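Local coordinates for signal recognition particle 54 kDa protein (Aeropyrum pernix, PDB 7EPK), which belongs to the SRP54 family of signal recognition particle proteins, which combine a helical bundle, a P-loop NTPase-type domain and a signal peptide binding domain, at residues 92-97 / 209-214; 236-241 / 262-267. All blocks are in the same frame, centred on the assembly; numbering follows the deposited sequence.

In the fold
Both contacts lie at one end of the central sheet of the P-loop NTPase-type domain. Their centres are about 13 Å apart. Contact 1 is complete in the sequence before contact 2 begins. Contact 1 brings the loop ahead of strand 97-102 to the start of strand 212-218. Contact 2 pairs the starts of strands 240-244 and 265-270. Strands 212-218 and 240-244 are neighbours, so the two contacts continue across four adjacent parallel strands. E212 is the direct link. Its OE2 probably hydrogen-bonds S240 OG at 2.6 Å, and its OE1 forms a salt bridge with K267 NZ at 2.7 Å. W97 bonds the same carboxylate, so this polar cluster ties the four strands together through side chains as well as backbone.

Contact 1: 92-97 / 209-214; sequences PPKTPW and RPDEVA
W97 meets D211 with a ring face and E212 with a ring edge. D211 CB sits over the six-membered ring, 3.4 Å from its centroid and almost on the ring normal, a CH-pi contact. The D211 carboxylate is tilted only 17° from the indole plane. It leans out past the CE3 side, and D211 CG is 3.9 Å from W97 CE3. The opposite face of the indole carries P92 CB and P93 CD, both lying nearer the outer edge of the ring than its middle. The ring is therefore sandwiched between its own loop and D211.

E212 comes in near the ring plane. Its CG is anti to the backbone N (chi1 174°) and the chain beyond is extended, which carries the carboxylate to the pyrrole edge. W97 NE1 donates to E212 OE1 at 2.8 Å, nearly straight at 172°. The anti side of the oxygen is used, and the carboxylate is turned steeply against the ring. E212 OE1 also pairs with K267 NZ, and OE2 bonds S240 OG, so both oxygens of this buried acid are engaged.

K94 crosses D211 at about a right angle. K94 NZ lies 3.5 Å from D211 OD1, a long salt bridge, and a water bonded to both atoms bridges them. D211 OD2 takes the backbone N of I98.

The backbone of E212 bonds I98 and L100. W97, the first residue of strand 97-102, packs on the beginning of its parallel neighbour 212-218, in the central sheet typical of P-loop NTPases.

Contact 2: 236-241 / 262-267; sequences TPIGSI and TGARIK
The peptide groups S240-I241 and R265-I266 meet through I241 N and R265 O. I241 N donates to R265 O at 2.9 Å, in a bond bent to 141°. I241 also accepts: K267 N donates to I241 O at 2.9 Å, so I241 is bonded to the residues on both sides of I266. I266 CA-H adds a contact to the same oxygen.

On the face that carries I241 and I266, I241 CG2 packs on I266 CG1 at 4.1 Å. I241 CD1 reaches back toward A264 CB and T262 OG1. The T262 hydroxyl is held over its own backbone (chi1 58°), where A258 O is a hydrogen-bond partner; A264 N also makes a weak bond to it. The same torsion sends T262 CG2 to I238 CG1, at 3.9 Å.

On the face that carries S240 and R265, S240 OG lies against the methylenes of K267, whose chain is bent at chi2 and chi3; CD comes to 3.3 Å from it. S240 OG hydrogen-bonds E212, and K267 NZ forms a salt bridge with it.

Helix 255-262 ends at T262 and G263 turns the chain into strand 265-270. The pairing closes a beta-alpha-beta crossover, the repeating unit of the parallel sheet in P-loop NTPase folds.

Contact 1: 92-97 / 209-214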
ATOM      1  N   PRO A  92      -9.274  10.802   9.250  1.00 50.04           N
ATOM      2  CA  PRO A  92     -10.701  10.518   9.306  1.00 49.67           C
ATOM      3  C   PRO A  92     -11.392  11.239   8.171  1.00 42.85           C
ATOM      4  O   PRO A  92     -10.965  12.321   7.822  1.00 49.72           O
ATOM      5  CB  PRO A  92     -11.167  11.139  10.627  1.00 50.28           C
ATOM      6  CG  PRO A  92     -10.175  12.236  10.842  1.00 50.83           C
ATOM      7  CD  PRO A  92      -8.864  11.630  10.389  1.00 54.19           C
ATOM      8  N   PRO A  93     -12.489  10.696   7.614  1.00 40.26           N
ATOM      9  CA  PRO A  93     -13.152  11.311   6.465  1.00 41.98           C
ATOM     10  C   PRO A  93     -14.075  12.467   6.825  1.00 43.00           C
ATOM     11  O   PRO A  93     -14.651  12.970   5.912  1.00 45.29           O
ATOM     12  CB  PRO A  93     -14.066  10.210   5.935  1.00 40.96           C
ATOM     13  CG  PRO A  93     -14.424   9.445   7.205  1.00 44.02           C
ATOM     14  CD  PRO A  93     -13.166   9.471   8.065  1.00 39.81           C
ATOM     15  N   LYS A  94     -14.235  12.799   8.110  1.00 46.48           N
ATOM     16  CA  LYS A  94     -15.258  13.792   8.545  1.00 49.69           C
ATOM     17  C   LYS A  94     -14.862  14.509   9.854  1.00 56.16           C
ATOM     18  O   LYS A  94     -14.120  13.938  10.708  1.00 47.21           O
ATOM     19  CB  LYS A  94     -16.648  13.145   8.580  1.00 44.44           C
ATOM     20  CG  LYS A  94     -17.509  13.468   9.786  1.00 47.35           C
ATOM     21  CD  LYS A  94     -18.154  12.280  10.455  1.00 49.21           C
ATOM     22  CE  LYS A  94     -18.102  12.321  11.972  1.00 47.43           C
ATOM     23  NZ  LYS A  94     -19.388  12.753  12.561  1.00 55.06           N
ATOM     24  N   THR A  95     -15.455  15.711   9.967  1.00 76.53           N
ATOM     25  CA  THR A  95     -15.110  16.905  10.785  1.00 79.78           C
ATOM     26  C   THR A  95     -14.782  16.456  12.197  1.00 71.33           C
ATOM     27  O   THR A  95     -13.581  16.394  12.468  1.00 70.51           O
ATOM     28  CB  THR A  95     -16.216  17.972  10.662  1.00104.72           C
ATOM     29  OG1 THR A  95     -16.596  18.107   9.286  1.00113.11           O
ATOM     30  CG2 THR A  95     -15.816  19.313  11.248  1.00 99.12           C
ATOM     31  N   PRO A  96     -15.778  16.147  13.093  1.00 53.78           N
ATOM     32  CA  PRO A  96     -15.512  15.561  14.409  1.00 48.21           C
ATOM     33  C   PRO A  96     -15.552  14.028  14.314  1.00 43.46           C
ATOM     34  O   PRO A  96     -16.572  13.448  13.870  1.00 34.15           O
ATOM     35  CB  PRO A  96     -16.639  16.075  15.323  1.00 46.76           C
ATOM     36  CG  PRO A  96     -17.768  16.419  14.370  1.00 45.30           C
ATOM     37  CD  PRO A  96     -17.227  16.341  12.941  1.00 48.76           C
ATOM     38  N   TRP A  97     -14.474  13.400  14.773  1.00 39.13           N
ATOM     39  CA  TRP A  97     -14.263  11.938  14.648  1.00 40.78           C
ATOM     40  C   TRP A  97     -14.060  11.301  16.023  1.00 40.41           C
ATOM     41  O   TRP A  97     -12.928  11.435  16.571  1.00 34.44           O
ATOM     42  CB  TRP A  97     -13.074  11.639  13.731  1.00 41.99           C
ATOM     43  CG  TRP A  97     -13.008  10.200  13.325  1.00 36.54           C
ATOM     44  CD1 TRP A  97     -12.126   9.248  13.749  1.00 34.86           C
ATOM     45  CD2 TRP A  97     -13.896   9.557  12.400  1.00 32.26           C
ATOM     46  NE1 TRP A  97     -12.379   8.060  13.109  1.00 36.04           N
ATOM     47  CE2 TRP A  97     -13.463   8.221  12.282  1.00 34.51           C
ATOM     48  CE3 TRP A  97     -14.987   9.991  11.643  1.00 30.44           C
ATOM     49  CZ2 TRP A  97     -14.136   7.306  11.480  1.00 31.78           C
ATOM     50  CZ3 TRP A  97     -15.645   9.089  10.844  1.00 29.12           C
ATOM     51  CH2 TRP A  97     -15.227   7.762  10.774  1.00 29.61           C
ATOM     52  N   ARG A 209     -21.740   7.429  20.832  1.00 45.47           N
ATOM     53  CA  ARG A 209     -21.959   7.268  19.364  1.00 45.22           C
ATOM     54  C   ARG A 209     -20.624   7.340  18.613  1.00 44.48           C
ATOM     55  O   ARG A 209     -20.390   8.227  17.800  1.00 42.96           O
ATOM     56  CB  ARG A 209     -22.980   8.299  18.870  1.00 45.16           C
ATOM     57  CG  ARG A 209     -24.384   7.730  18.708  1.00 49.00           C
ATOM     58  CD  ARG A 209     -25.381   8.805  18.396  1.00 45.98           C
ATOM     59  NE  ARG A 209     -24.759   9.661  17.418  1.00 57.01           N
ATOM     60  CZ  ARG A 209     -24.763  10.985  17.407  1.00 60.58           C
ATOM     61  NH1 ARG A 209     -25.395  11.684  18.329  1.00 56.79           N
ATOM     62  NH2 ARG A 209     -24.150  11.609  16.422  1.00 73.17           N
ATOM     63  N   PRO A 210     -19.697   6.379  18.816  1.00 44.84           N
ATOM     64  CA  PRO A 210     -18.358   6.491  18.242  1.00 46.08           C
ATOM     65  C   PRO A 210     -18.362   6.277  16.718  1.00 45.91           C
ATOM     66  O   PRO A 210     -19.157   5.477  16.214  1.00 45.09           O
ATOM     67  CB  PRO A 210     -17.545   5.419  18.984  1.00 43.57           C
ATOM     68  CG  PRO A 210     -18.570   4.400  19.402  1.00 43.19           C
ATOM     69  CD  PRO A 210     -19.889   5.127  19.554  1.00 42.09           C
ATOM     70  N   ASP A 211     -17.500   7.022  16.023  1.00 42.86           N
ATOM     71  CA  ASP A 211     -17.354   6.981  14.543  1.00 40.87           C
ATOM     72  C   ASP A 211     -16.482   5.761  14.175  1.00 38.70           C
ATOM     73  O   ASP A 211     -16.659   5.215  13.071  1.00 39.28           O
ATOM     74  CB  ASP A 211     -16.887   8.351  14.022  1.00 39.22           C
ATOM     75  CG  ASP A 211     -17.921   9.477  14.173  1.00 42.36           C
ATOM     76  OD1 ASP A 211     -19.016   9.382  13.541  1.00 41.54           O
ATOM     77  OD2 ASP A 211     -17.622  10.483  14.883  1.00 46.12           O
ATOM     78  N   GLU A 212     -15.641   5.300  15.099  1.00 35.85           N
ATOM     79  CA  GLU A 212     -14.632   4.233  14.894  1.00 38.86           C
ATOM     80  C   GLU A 212     -14.420   3.556  16.253  1.00 40.48           C
ATOM     81  O   GLU A 212     -13.874   4.214  17.145  1.00 43.53           O
ATOM     82  CB  GLU A 212     -13.336   4.839  14.326  1.00 42.37           C
ATOM     83  CG  GLU A 212     -12.131   3.896  14.171  1.00 47.38           C
ATOM     84  CD  GLU A 212     -10.790   4.543  13.738  1.00 53.44           C
ATOM     85  OE1 GLU A 212     -10.814   5.689  13.219  1.00 53.37           O
ATOM     86  OE2 GLU A 212      -9.685   3.925  13.936  1.00 46.98           O
ATOM     87  N   VAL A 213     -14.862   2.307  16.422  1.00 38.17           N
ATOM     88  CA  VAL A 213     -14.477   1.477  17.595  1.00 37.73           C
ATOM     89  C   VAL A 213     -13.188   0.737  17.230  1.00 38.40           C
ATOM     90  O   VAL A 213     -13.190  -0.038  16.275  1.00 43.41           O
ATOM     91  CB  VAL A 213     -15.609   0.520  18.010  1.00 38.85           C
ATOM     92  CG1 VAL A 213     -15.143  -0.431  19.089  1.00 38.06           C
ATOM     93  CG2 VAL A 213     -16.862   1.259  18.462  1.00 37.36           C
ATOM     94  N   ALA A 214     -12.096   1.007  17.923  1.00 42.12           N
ATOM     95  CA  ALA A 214     -10.794   0.361  17.661  1.00 43.94           C
ATOM     96  C   ALA A 214     -10.583  -0.718  18.715  1.00 44.37           C
ATOM     97  O   ALA A 214     -10.651  -0.389  19.878  1.00 48.18           O
ATOM     98  CB  ALA A 214      -9.674   1.365  17.696  1.00 45.73           C
TER
HETATM   99  O   HOH W   1     -21.167  11.168  13.309  1.00 30.70           O

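Contact 2: 236-241 / 262-267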
ATOM      1  N   THR A 236     -19.561  -3.971  20.784  1.00 68.70           N
ATOM      2  CA  THR A 236     -19.217  -2.753  20.015  1.00 62.46           C
ATOM      3  C   THR A 236     -18.594  -3.187  18.693  1.00 63.81           C
ATOM      4  O   THR A 236     -17.382  -3.448  18.658  1.00 60.93           O
ATOM      5  CB  THR A 236     -18.263  -1.866  20.820  1.00 57.84           C
ATOM      6  OG1 THR A 236     -17.106  -2.659  21.077  1.00 57.22           O
ATOM      7  CG2 THR A 236     -18.872  -1.377  22.116  1.00 57.35           C
ATOM      8  N   PRO A 237     -19.410  -3.340  17.613  1.00 51.89           N
ATOM      9  CA  PRO A 237     -18.890  -3.665  16.281  1.00 49.56           C
ATOM     10  C   PRO A 237     -17.550  -2.980  15.978  1.00 51.57           C
ATOM     11  O   PRO A 237     -17.519  -1.767  15.938  1.00 53.86           O
ATOM     12  CB  PRO A 237     -20.009  -3.161  15.362  1.00 48.46           C
ATOM     13  CG  PRO A 237     -21.267  -3.469  16.169  1.00 50.30           C
ATOM     14  CD  PRO A 237     -20.883  -3.269  17.629  1.00 47.66           C
ATOM     15  N   ILE A 238     -16.494  -3.776  15.797  1.00 48.78           N
ATOM     16  CA  ILE A 238     -15.115  -3.280  15.534  1.00 51.56           C
ATOM     17  C   ILE A 238     -15.034  -2.696  14.123  1.00 51.44           C
ATOM     18  O   ILE A 238     -15.520  -3.346  13.184  1.00 56.97           O
ATOM     19  CB  ILE A 238     -14.073  -4.397  15.665  1.00 59.70           C
ATOM     20  CG1 ILE A 238     -14.151  -5.147  17.000  1.00 62.02           C
ATOM     21  CG2 ILE A 238     -12.691  -3.819  15.383  1.00 56.50           C
ATOM     22  CD1 ILE A 238     -14.158  -4.257  18.207  1.00 70.63           C
ATOM     23  N   GLY A 239     -14.367  -1.552  13.992  1.00 49.46           N
ATOM     24  CA  GLY A 239     -14.124  -0.842  12.726  1.00 47.04           C
ATOM     25  C   GLY A 239     -12.639  -0.689  12.490  1.00 50.50           C
ATOM     26  O   GLY A 239     -12.244  -0.500  11.332  1.00 57.39           O
ATOM     27  N   SER A 240     -11.832  -0.785  13.546  1.00 50.24           N
ATOM     28  CA  SER A 240     -10.356  -0.688  13.465  1.00 53.70           C
ATOM     29  C   SER A 240      -9.704  -1.793  14.303  1.00 59.67           C
ATOM     30  O   SER A 240     -10.362  -2.287  15.257  1.00 61.96           O
ATOM     31  CB  SER A 240      -9.906   0.674  13.896  1.00 54.03           C
ATOM     32  OG  SER A 240     -10.122   1.598  12.842  1.00 60.49           O
ATOM     33  N   ILE A 241      -8.469  -2.177  13.954  1.00 51.38           N
ATOM     34  CA  ILE A 241      -7.589  -2.997  14.835  1.00 47.48           C
ATOM     35  C   ILE A 241      -6.240  -2.305  14.913  1.00 47.96           C
ATOM     36  O   ILE A 241      -5.716  -1.858  13.885  1.00 46.93           O
ATOM     37  CB  ILE A 241      -7.446  -4.456  14.363  1.00 49.22           C
ATOM     38  CG1 ILE A 241      -8.772  -5.208  14.526  1.00 56.89           C
ATOM     39  CG2 ILE A 241      -6.306  -5.152  15.095  1.00 45.60           C
ATOM     40  CD1 ILE A 241      -8.806  -6.577  13.907  1.00 59.60           C
ATOM     41  N   THR A 262     -13.692  -9.886  12.168  1.00 85.43           N
ATOM     42  CA  THR A 262     -14.492  -8.636  12.229  1.00 86.84           C
ATOM     43  C   THR A 262     -14.575  -7.982  10.840  1.00 91.68           C
ATOM     44  O   THR A 262     -15.408  -7.071  10.675  1.00 84.44           O
ATOM     45  CB  THR A 262     -13.861  -7.701  13.260  1.00 88.32           C
ATOM     46  OG1 THR A 262     -12.515  -7.482  12.837  1.00 75.27           O
ATOM     47  CG2 THR A 262     -13.877  -8.288  14.654  1.00 92.74           C
ATOM     48  N   GLY A 263     -13.737  -8.431   9.893  1.00100.04           N
ATOM     49  CA  GLY A 263     -13.577  -7.859   8.539  1.00 93.90           C
ATOM     50  C   GLY A 263     -12.928  -6.491   8.601  1.00 86.87           C
ATOM     51  O   GLY A 263     -13.122  -5.716   7.649  1.00 85.03           O
ATOM     52  N   ALA A 264     -12.194  -6.221   9.693  1.00 75.74           N
ATOM     53  CA  ALA A 264     -11.659  -4.896  10.093  1.00 64.96           C
ATOM     54  C   ALA A 264     -10.213  -4.772   9.641  1.00 62.64           C
ATOM     55  O   ALA A 264      -9.514  -5.781   9.613  1.00 65.74           O
ATOM     56  CB  ALA A 264     -11.728  -4.697  11.582  1.00 67.36           C
ATOM     57  N   ARG A 265      -9.794  -3.551   9.340  1.00 66.01           N
ATOM     58  CA  ARG A 265      -8.437  -3.264   8.841  1.00 67.14           C
ATOM     59  C   ARG A 265      -7.558  -3.033  10.067  1.00 59.51           C
ATOM     60  O   ARG A 265      -8.042  -2.528  11.109  1.00 53.13           O
ATOM     61  CB  ARG A 265      -8.401  -2.062   7.887  1.00 83.73           C
ATOM     62  CG  ARG A 265      -9.758  -1.611   7.364  1.00 99.88           C
ATOM     63  CD  ARG A 265      -9.689  -0.331   6.553  1.00109.84           C
ATOM     64  NE  ARG A 265     -10.975   0.353   6.570  1.00114.71           N
ATOM     65  CZ  ARG A 265     -11.242   1.491   5.940  1.00123.84           C
ATOM     66  NH1 ARG A 265     -10.304   2.086   5.219  1.00133.79           N
ATOM     67  NH2 ARG A 265     -12.452   2.024   6.026  1.00116.89           N
ATOM     68  N   ILE A 266      -6.300  -3.398   9.931  1.00 53.09           N
ATOM     69  CA  ILE A 266      -5.246  -3.035  10.900  1.00 56.34           C
ATOM     70  C   ILE A 266      -4.762  -1.643  10.504  1.00 58.64           C
ATOM     71  O   ILE A 266      -4.123  -1.524   9.439  1.00 65.72           O
ATOM     72  CB  ILE A 266      -4.143  -4.096  10.879  1.00 58.01           C
ATOM     73  CG1 ILE A 266      -4.709  -5.442  11.333  1.00 62.33           C
ATOM     74  CG2 ILE A 266      -2.946  -3.655  11.704  1.00 59.11           C
ATOM     75  CD1 ILE A 266      -3.759  -6.594  11.123  1.00 67.37           C
ATOM     76  N   LYS A 267      -5.075  -0.630  11.312  1.00 54.36           N
ATOM     77  CA  LYS A 267      -4.806   0.784  10.975  1.00 47.91           C
ATOM     78  C   LYS A 267      -3.453   1.220  11.529  1.00 47.45           C
ATOM     79  O   LYS A 267      -2.839   2.110  10.930  1.00 52.82           O
ATOM     80  CB  LYS A 267      -5.941   1.652  11.502  1.00 56.65           C
ATOM     81  CG  LYS A 267      -7.287   1.433  10.821  1.00 65.91           C
ATOM     82  CD  LYS A 267      -8.039   2.722  10.519  1.00 71.36           C
ATOM     83  CE  LYS A 267      -7.881   3.784  11.595  1.00 74.63           C
ATOM     84  NZ  LYS A 267      -8.949   4.806  11.501  1.00 76.64           N
TER